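Local coordinates for MymaA.19257.a.B3 (Mycobacterium marinum, PDB 6Q10), which is of unknown function but forms the soluble domain of a probably membrane-anchored mycobacterial protein of the LytR C-terminal domain family, at residues A[38-41]-A[42-45]; A[49-53]-A[54-58]; A[141-144]-A[145-148]. All coordinates share one frame; numbering follows the deposited sequence. Where two conformers were deposited one is given.

The three contacts illustrate how a chain enters or leaves a helix. Contacts 1 and 2 share helix 43-54, the first at its N-terminus and the second at its C-terminus, their centres about 17 Å apart. Contact 3 starts helix 144-153, its centre about 31 Å from that of contact 1 and on the opposite side of the chain's centre. Contacts 1 and 2 mix buried with exposed residues, whereas contact 3 is a surface contact with one buried residue, I147. Their chemistry follows: a buried serine-glutamine bond joins the loop to the first helical residue, a Schellman motif with leucine-phenylalanine packing ends the helix, and an aspartate cap with a proline-isoleucine contact opens helix 144-153.

Contact 1: residues A[38-41]-A[42-45]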
ATOM      1  N   SER A  38       3.711  -2.075  14.488  1.00 23.76           N
ATOM      2  CA  SER A  38       2.878  -3.165  14.976  1.00 24.40           C
ATOM      3  C   SER A  38       3.395  -3.779  16.258  1.00 30.86           C
ATOM      4  O   SER A  38       2.625  -4.419  16.976  1.00 32.20           O
ATOM      5  CB  SER A  38       2.798  -4.281  13.928  1.00 27.58           C
ATOM      6  OG  SER A  38       4.068  -4.932  13.852  1.00 28.10           O
ATOM      7  N   GLY A  39       4.682  -3.642  16.533  1.00 29.92           N
ATOM      8  CA  GLY A  39       5.264  -4.301  17.676  1.00 31.64           C
ATOM      9  C   GLY A  39       5.614  -5.751  17.443  1.00 29.10           C
ATOM     10  O   GLY A  39       6.076  -6.411  18.375  1.00 32.05           O
ATOM     11  N   ARG A  40       5.435  -6.252  16.223  1.00 30.86           N
ATOM     12  CA  ARG A  40       5.740  -7.640  15.887  1.00 34.77           C
ATOM     13  C   ARG A  40       7.093  -7.673  15.191  1.00 29.09           C
ATOM     14  O   ARG A  40       7.227  -7.163  14.072  1.00 27.01           O
ATOM     15  CB  ARG A  40       4.642  -8.229  15.008  1.00 34.53           C
ATOM     16  CG  ARG A  40       3.349  -8.357  15.766  1.00 47.40           C
ATOM     17  CD  ARG A  40       2.160  -8.623  14.864  1.00 49.61           C
ATOM     18  NE  ARG A  40       0.962  -8.027  15.449  1.00 52.11           N
ATOM     19  CZ  ARG A  40       0.353  -8.492  16.536  1.00 58.88           C
ATOM     20  NH1 ARG A  40       0.822  -9.570  17.157  1.00 64.99           N
ATOM     21  NH2 ARG A  40      -0.728  -7.882  17.005  1.00 61.16           N
ATOM     22  N   GLY A  41       8.078  -8.277  15.854  1.00 33.33           N
ATOM     23  CA  GLY A  41       9.438  -8.228  15.347  1.00 30.73           C
ATOM     24  C   GLY A  41       9.541  -8.838  13.960  1.00 31.01           C
ATOM     25  O   GLY A  41       8.923  -9.864  13.659  1.00 31.54           O
ATOM     26  N   GLY A  42      10.314  -8.179  13.104  1.00 28.44           N
ATOM     27  CA  GLY A  42      10.547  -8.647  11.755  1.00 27.99           C
ATOM     28  C   GLY A  42       9.377  -8.501  10.807  1.00 31.07           C
ATOM     29  O   GLY A  42       9.505  -8.868   9.630  1.00 32.24           O
ATOM     30  N   GLN A  43       8.245  -7.943  11.245  1.00 24.27           N
ATOM     31  CA  GLN A  43       7.089  -7.927  10.355  1.00 24.65           C
ATOM     32  C   GLN A  43       7.300  -7.030   9.143  1.00 25.22           C
ATOM     33  O   GLN A  43       6.833  -7.357   8.044  1.00 25.62           O
ATOM     34  CB  GLN A  43       5.829  -7.498  11.084  1.00 29.23           C
ATOM     35  CG  GLN A  43       4.611  -7.803  10.235  1.00 33.51           C
ATOM     36  CD  GLN A  43       3.329  -7.537  10.962  1.00 39.73           C
ATOM     37  OE1 GLN A  43       3.262  -6.647  11.809  1.00 42.84           O
ATOM     38  NE2 GLN A  43       2.296  -8.300  10.633  1.00 37.59           N
ATOM     39  N   ALA A  44       7.952  -5.880   9.308  1.00 21.72           N
ATOM     40  CA  ALA A  44       8.171  -5.038   8.135  1.00 21.71           C
ATOM     41  C   ALA A  44       9.061  -5.735   7.118  1.00 24.09           C
ATOM     42  O   ALA A  44       8.810  -5.636   5.914  1.00 25.36           O
ATOM     43  CB  ALA A  44       8.752  -3.672   8.513  1.00 23.57           C
ATOM     44  N   ALA A  45      10.094  -6.440   7.574  1.00 26.90           N
ATOM     45  CA  ALA A  45      10.951  -7.168   6.645  1.00 25.86           C
ATOM     46  C   ALA A  45      10.173  -8.270   5.936  1.00 26.58           C
ATOM     47  O   ALA A  45      10.377  -8.505   4.737  1.00 29.71           O
ATOM     48  CB  ALA A  45      12.161  -7.749   7.384  1.00 26.46           C
TER
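S38 and Q43 meet beneath a type II beta turn, R40 to Q43, in the strand-turn-helix junction that leads from strand 32-36 into helix 43-54. The tightly packed part lies round these two buried side chains. S38 OG donates to Q43 OE1 at 2.8 Å, approaching in the carbonyl plane with a C=O...donor angle of 159°. S38 OG also accepts from R40 N at 3.0 Å, forming an ST turn, so one oxygen ties the backbone of the turn to the glutamine amide. Q43 delivers its amide on an extended chain, with CG opposite its own N (chi1 -167°). Its NE2 bonds to F118 O, and with both ends of the amide engaged its rotation is fixed.

The solvent side is the exposed backbone crest of G41 and G42, with G42 at positive phi in the N-cap position. R40 is exposed too, but anchored at its tip, where NH2 bonds to T116 O; it runs alongside Q43, pointing the same way, with R40 CD 3.8 Å from Q43 OE1 and the guanidinium nearly perpendicular to the amide. The turn closes through Q43 N, which donates to R40 O at 3.1 Å, while Q43 CB sits 3.3 Å from R40 O.

Contact 2: residues A[49-53]-A[54-58]; sequences GALKD and LGFTQ
The F56 ring lies with one face against the L51 CD2 methyl just after helix 43-54 ends, and its side chain can be followed outward atom by atom. F56 CB lies 3.4 Å from L51 O, and CG remains close to that oxygen. With CG beside its own backbone N and anti to the carbonyl carbon (chi1 -73°), the ring passes by L51 O and on to the methyl. CD1 is the point of transition: F56 CD1 is 3.4 Å from L51 O but also near L51 CD2. Further out, F56 CE1 meets L51 CD2 at 3.7 Å, and CZ is the last ring atom near it. L51 CD2 thus sits over one ring face, shifted toward the rim, in a CH-pi contact 4.0 Å from the centroid of the F56 ring. A90 and V91 of helix 85-94 also touch F56, and V32 and V34 of strand 32-36 touch L51.

The backbone makes this return possible through a Schellman motif. G55 adopts positive phi (115°), and F56 N donates to L51 O at 3.1 Å. G55 N bonds to K52 O at 2.9 Å, approaching from above the carbonyl plane. On the exposed flank, K52 NZ donates to Q58 OE1 in one of the two conformers of Q58, so this pairing is tentative. Chemically, L51 O accepts from F56 N, and K52 O from G55 N and a water that also donates to F56 O, while the apolar leucine and phenylalanine face the interior.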
ATOM      1  N   GLY A  49       9.485  -8.321   1.894  1.00 24.07           N
ATOM      2  CA  GLY A  49       9.810  -9.481   1.067  1.00 27.77           C
ATOM      3  C   GLY A  49       8.609  -9.991   0.298  1.00 31.22           C
ATOM      4  O   GLY A  49       8.723 -10.365  -0.874  1.00 32.11           O
ATOM      5  N   ALA A  50       7.431  -9.997   0.938  1.00 26.35           N
ATOM      6  CA  ALA A  50       6.222 -10.455   0.247  1.00 27.72           C
ATOM      7  C   ALA A  50       5.865  -9.536  -0.915  1.00 24.99           C
ATOM      8  O   ALA A  50       5.436 -10.010  -1.980  1.00 27.77           O
ATOM      9  CB  ALA A  50       5.056 -10.545   1.233  1.00 27.22           C
ATOM     10  N   LEU A  51       6.037  -8.225  -0.729  1.00 22.77           N
ATOM     11  CA  LEU A  51       5.833  -7.260  -1.816  1.00 22.50           C
ATOM     12  C   LEU A  51       6.824  -7.489  -2.953  1.00 26.25           C
ATOM     13  O   LEU A  51       6.455  -7.459  -4.135  1.00 24.47           O
ATOM     14  CB  LEU A  51       5.972  -5.834  -1.284  1.00 21.11           C
ATOM     15  CG  LEU A  51       4.840  -5.363  -0.368  1.00 19.14           C
ATOM     16  CD1 LEU A  51       5.250  -4.036   0.203  1.00 21.59           C
ATOM     17  CD2 LEU A  51       3.527  -5.185  -1.181  1.00 20.46           C
ATOM     18  N   LYS A  52       8.100  -7.680  -2.616  1.00 23.80           N
ATOM     19  CA  LYS A  52       9.082  -7.992  -3.655  1.00 26.81           C
ATOM     20  C   LYS A  52       8.664  -9.223  -4.448  1.00 30.19           C
ATOM     21  O   LYS A  52       8.755  -9.237  -5.683  1.00 29.49           O
ATOM     22  CB  LYS A  52      10.463  -8.198  -3.023  1.00 28.41           C
ATOM     23  CG  LYS A  52      11.575  -8.287  -4.066  1.00 28.85           C
ATOM     24  CD  LYS A  52      12.928  -8.488  -3.416  1.00 39.86           C
ATOM     25  CE  LYS A  52      14.029  -8.621  -4.457  1.00 50.00           C
ATOM     26  NZ  LYS A  52      15.355  -8.359  -3.832  1.00 47.69           N
ATOM     27  N   ASP A  53       8.173 -10.257  -3.760  1.00 31.15           N
ATOM     28  CA  ASP A  53       7.776 -11.480  -4.452  1.00 32.02           C
ATOM     29  C   ASP A  53       6.626 -11.243  -5.425  1.00 32.09           C
ATOM     30  O   ASP A  53       6.519 -11.961  -6.432  1.00 33.07           O
ATOM     31  CB  ASP A  53       7.381 -12.552  -3.438  1.00 40.19           C
ATOM     32  CG  ASP A  53       8.562 -13.066  -2.652  1.00 44.84           C
ATOM     33  OD1 ASP A  53       9.702 -12.838  -3.103  1.00 43.94           O
ATOM     34  OD2 ASP A  53       8.348 -13.713  -1.608  1.00 45.45           O
ATOM     35  N   LEU A  54       5.757 -10.265  -5.136  1.00 29.48           N
ATOM     36  CA  LEU A  54       4.659  -9.904  -6.028  1.00 28.25           C
ATOM     37  C   LEU A  54       5.109  -9.078  -7.219  1.00 30.02           C
ATOM     38  O   LEU A  54       4.330  -8.886  -8.158  1.00 30.76           O
ATOM     39  CB  LEU A  54       3.584  -9.107  -5.274  1.00 27.05           C
ATOM     40  CG  LEU A  54       2.832  -9.836  -4.173  1.00 27.23           C
ATOM     41  CD1 LEU A  54       2.051  -8.796  -3.426  1.00 28.82           C
ATOM     42  CD2 LEU A  54       1.924 -10.919  -4.745  1.00 26.61           C
ATOM     43  N   GLY A  55       6.326  -8.558  -7.204  1.00 28.87           N
ATOM     44  CA  GLY A  55       6.800  -7.761  -8.308  1.00 29.99           C
ATOM     45  C   GLY A  55       7.081  -6.314  -7.983  1.00 28.84           C
ATOM     46  O   GLY A  55       7.509  -5.587  -8.886  1.00 29.67           O
ATOM     47  N   PHE A  56       6.850  -5.860  -6.743  1.00 24.17           N
ATOM     48  CA  PHE A  56       7.224  -4.498  -6.363  1.00 21.27           C
ATOM     49  C   PHE A  56       8.740  -4.392  -6.332  1.00 26.22           C
ATOM     50  O   PHE A  56       9.412  -5.288  -5.836  1.00 29.45           O
ATOM     51  CB  PHE A  56       6.680  -4.126  -4.981  1.00 19.43           C
ATOM     52  CG  PHE A  56       5.184  -3.889  -4.934  1.00 21.33           C
ATOM     53  CD1 PHE A  56       4.298  -4.968  -4.869  1.00 22.16           C
ATOM     54  CD2 PHE A  56       4.671  -2.592  -4.897  1.00 20.57           C
ATOM     55  CE1 PHE A  56       2.913  -4.733  -4.801  1.00 18.85           C
ATOM     56  CE2 PHE A  56       3.282  -2.383  -4.831  1.00 21.12           C
ATOM     57  CZ  PHE A  56       2.430  -3.448  -4.762  1.00 21.20           C
ATOM     58  N   THR A  57       9.275  -3.297  -6.867  1.00 26.47           N
ATOM     59  CA  THR A  57      10.689  -3.007  -6.680  1.00 27.41           C
ATOM     60  C   THR A  57      11.019  -3.143  -5.208  1.00 31.66           C
ATOM     61  O   THR A  57      10.256  -2.684  -4.362  1.00 32.61           O
ATOM     62  CB  THR A  57      10.999  -1.604  -7.176  1.00 32.27           C
ATOM     63  OG1 THR A  57      10.626  -1.531  -8.555  1.00 34.82           O
ATOM     64  CG2 THR A  57      12.483  -1.316  -7.038  1.00 38.42           C
ATOM     65  N   GLN A  58      12.136  -3.813  -4.912  1.00 30.74           N
ATOM     66  CA  GLN A  58      12.445  -4.207  -3.542  0.53 30.80           C
ATOM     67  C   GLN A  58      12.117  -3.111  -2.533  1.00 27.84           C
ATOM     68  O   GLN A  58      12.779  -2.066  -2.516  1.00 31.80           O
ATOM     69  CB  GLN A  58      13.917  -4.583  -3.411  0.53 35.00           C
ATOM     70  CG  GLN A  58      14.391  -4.713  -1.963  0.53 35.82           C
ATOM     71  CD  GLN A  58      14.028  -6.044  -1.336  0.53 38.52           C
ATOM     72  OE1 GLN A  58      14.747  -7.030  -1.506  0.53 48.52           O
ATOM     73  NE2 GLN A  58      12.927  -6.077  -0.587  0.53 32.68           N
TER
HETATM   74  O   HOH W   1      10.507  -7.335  -7.419  1.00 48.22           O

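Contact 3: residues A[141-144]-A[145-148]; sequences PPDP and TLIA
D143 turns its carboxylate over the first turn of helix 144-153, and the placement of T145, L146 and I147 around it organises the contact. With CG swung opposite its own backbone N (chi1 -173°), D143 lies alongside T145, the two side chains pointing the same way. OD2 is the branch that does the work. D143 OD2 accepts from T145 N at 3.0 Å and from L146 N at 3.5 Å, both weak bonds, the first bent and the second longer but straighter. A water donates to D143 OD2 at 2.6 Å and is also hydrogen-bonded to T145 OG1, linking the two side chains on their polar side.

L146 takes a different course. Its side chain crosses that of D143 at a slant, so that L146 CG comes to 3.9 Å from D143 CG. From there the leucine goes on to touch D126, A129 and V130 of helix 125-132, joining the two helices.

I147 points in another direction and packs against the residue that precedes the cap. I147 CD1 meets P142 CB at 3.9 Å, while I147 CG1 passes 3.4 Å from D143 O. D143 O also accepts from I147 N at 3.1 Å, almost in line with the carbonyl bond. The next helical bond, A148 N to P144 O, follows at 2.9 Å. P142 and I147 are further covered by T23 and P24 respectively.

The negative carboxylate would be expected to interact favourably with the positive end of the helix dipole. Proline at the first helical position, P144, has no N-H that would need an acceptor. Together, the aspartate N-cap and the apolar P142-I147 pair, which brackets the cap from the residue before it to the fourth after it, are the arrangement of a capped helix start with a hydrophobic staple.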
ATOM      1  N   PRO A 141      -5.012  -3.433 -19.714  1.00 48.51           N
ATOM      2  CA  PRO A 141      -4.798  -2.389 -18.713  1.00 50.35           C
ATOM      3  C   PRO A 141      -5.530  -2.739 -17.432  1.00 30.18           C
ATOM      4  O   PRO A 141      -6.469  -3.552 -17.465  1.00 34.44           O
ATOM      5  CB  PRO A 141      -5.390  -1.136 -19.376  1.00 57.92           C
ATOM      6  CG  PRO A 141      -6.433  -1.666 -20.298  1.00 55.56           C
ATOM      7  CD  PRO A 141      -5.903  -2.979 -20.804  1.00 53.69           C
ATOM      8  N   PRO A 142      -5.141  -2.167 -16.287  1.00 30.47           N
ATOM      9  CA  PRO A 142      -5.766  -2.571 -15.025  1.00 24.96           C
ATOM     10  C   PRO A 142      -7.266  -2.362 -15.095  1.00 33.62           C
ATOM     11  O   PRO A 142      -7.746  -1.313 -15.528  1.00 36.87           O
ATOM     12  CB  PRO A 142      -5.096  -1.661 -13.969  1.00 28.82           C
ATOM     13  CG  PRO A 142      -4.323  -0.631 -14.755  1.00 35.87           C
ATOM     14  CD  PRO A 142      -4.027  -1.227 -16.077  1.00 39.31           C
ATOM     15  N   ASP A 143      -8.000  -3.402 -14.735  1.00 27.18           N
ATOM     16  CA  ASP A 143      -9.449  -3.429 -14.924  1.00 24.99           C
ATOM     17  C   ASP A 143     -10.110  -2.522 -13.892  1.00 26.58           C
ATOM     18  O   ASP A 143     -10.098  -2.830 -12.697  1.00 23.40           O
ATOM     19  CB  ASP A 143      -9.923  -4.877 -14.800  1.00 28.29           C
ATOM     20  CG  ASP A 143     -11.372  -5.053 -15.143  1.00 29.22           C
ATOM     21  OD1 ASP A 143     -11.703  -6.117 -15.694  1.00 29.50           O
ATOM     22  OD2 ASP A 143     -12.160  -4.113 -14.923  1.00 27.84           O
ATOM     23  N   PRO A 144     -10.708  -1.407 -14.308  1.00 28.10           N
ATOM     24  CA  PRO A 144     -11.285  -0.479 -13.325  1.00 29.22           C
ATOM     25  C   PRO A 144     -12.467  -1.048 -12.566  1.00 32.41           C
ATOM     26  O   PRO A 144     -12.698  -0.639 -11.421  1.00 27.36           O
ATOM     27  CB  PRO A 144     -11.699   0.723 -14.187  1.00 33.72           C
ATOM     28  CG  PRO A 144     -11.920   0.133 -15.529  1.00 37.66           C
ATOM     29  CD  PRO A 144     -10.854  -0.912 -15.682  1.00 32.44           C
ATOM     30  N   THR A 145     -13.232  -1.961 -13.168  1.00 26.79           N
ATOM     31  CA  THR A 145     -14.339  -2.588 -12.447  1.00 26.46           C
ATOM     32  C   THR A 145     -13.844  -3.452 -11.296  1.00 26.23           C
ATOM     33  O   THR A 145     -14.460  -3.480 -10.223  1.00 24.54           O
ATOM     34  CB  THR A 145     -15.184  -3.450 -13.393  1.00 26.11           C
ATOM     35  OG1 THR A 145     -15.685  -2.649 -14.463  1.00 31.23           O
ATOM     36  CG2 THR A 145     -16.348  -4.091 -12.638  1.00 28.27           C
ATOM     37  N   LEU A 146     -12.782  -4.230 -11.522  1.00 23.37           N
ATOM     38  CA  LEU A 146     -12.237  -5.020 -10.431  1.00 24.87           C
ATOM     39  C   LEU A 146     -11.653  -4.126  -9.366  1.00 23.82           C
ATOM     40  O   LEU A 146     -11.786  -4.416  -8.178  1.00 24.58           O
ATOM     41  CB  LEU A 146     -11.158  -5.990 -10.922  1.00 27.76           C
ATOM     42  CG  LEU A 146     -11.601  -7.087 -11.858  1.00 31.30           C
ATOM     43  CD1 LEU A 146     -10.390  -7.958 -12.107  1.00 29.98           C
ATOM     44  CD2 LEU A 146     -12.739  -7.888 -11.274  1.00 26.95           C
ATOM     45  N   ILE A 147     -10.931  -3.068  -9.762  1.00 21.06           N
ATOM     46  CA  ILE A 147     -10.365  -2.178  -8.751  1.00 20.36           C
ATOM     47  C   ILE A 147     -11.473  -1.606  -7.883  1.00 20.53           C
ATOM     48  O   ILE A 147     -11.378  -1.583  -6.638  1.00 21.11           O
ATOM     49  CB  ILE A 147      -9.540  -1.066  -9.419  1.00 20.84           C
ATOM     50  CG1 ILE A 147      -8.307  -1.688 -10.046  1.00 23.34           C
ATOM     51  CG2 ILE A 147      -9.164  -0.003  -8.387  1.00 21.11           C
ATOM     52  CD1 ILE A 147      -7.523  -0.753 -10.993  1.00 26.36           C
ATOM     53  N   ALA A 148     -12.531  -1.115  -8.528  1.00 21.17           N
ATOM     54  CA  ALA A 148     -13.663  -0.581  -7.784  1.00 21.32           C
ATOM     55  C   ALA A 148     -14.272  -1.636  -6.878  1.00 21.76           C
ATOM     56  O   ALA A 148     -14.560  -1.352  -5.711  1.00 24.84           O
ATOM     57  CB  ALA A 148     -14.705  -0.021  -8.749  1.00 25.92           C
TER
HETATM   58  O   HOH W   2     -14.215  -3.800 -16.492  1.00 25.19           O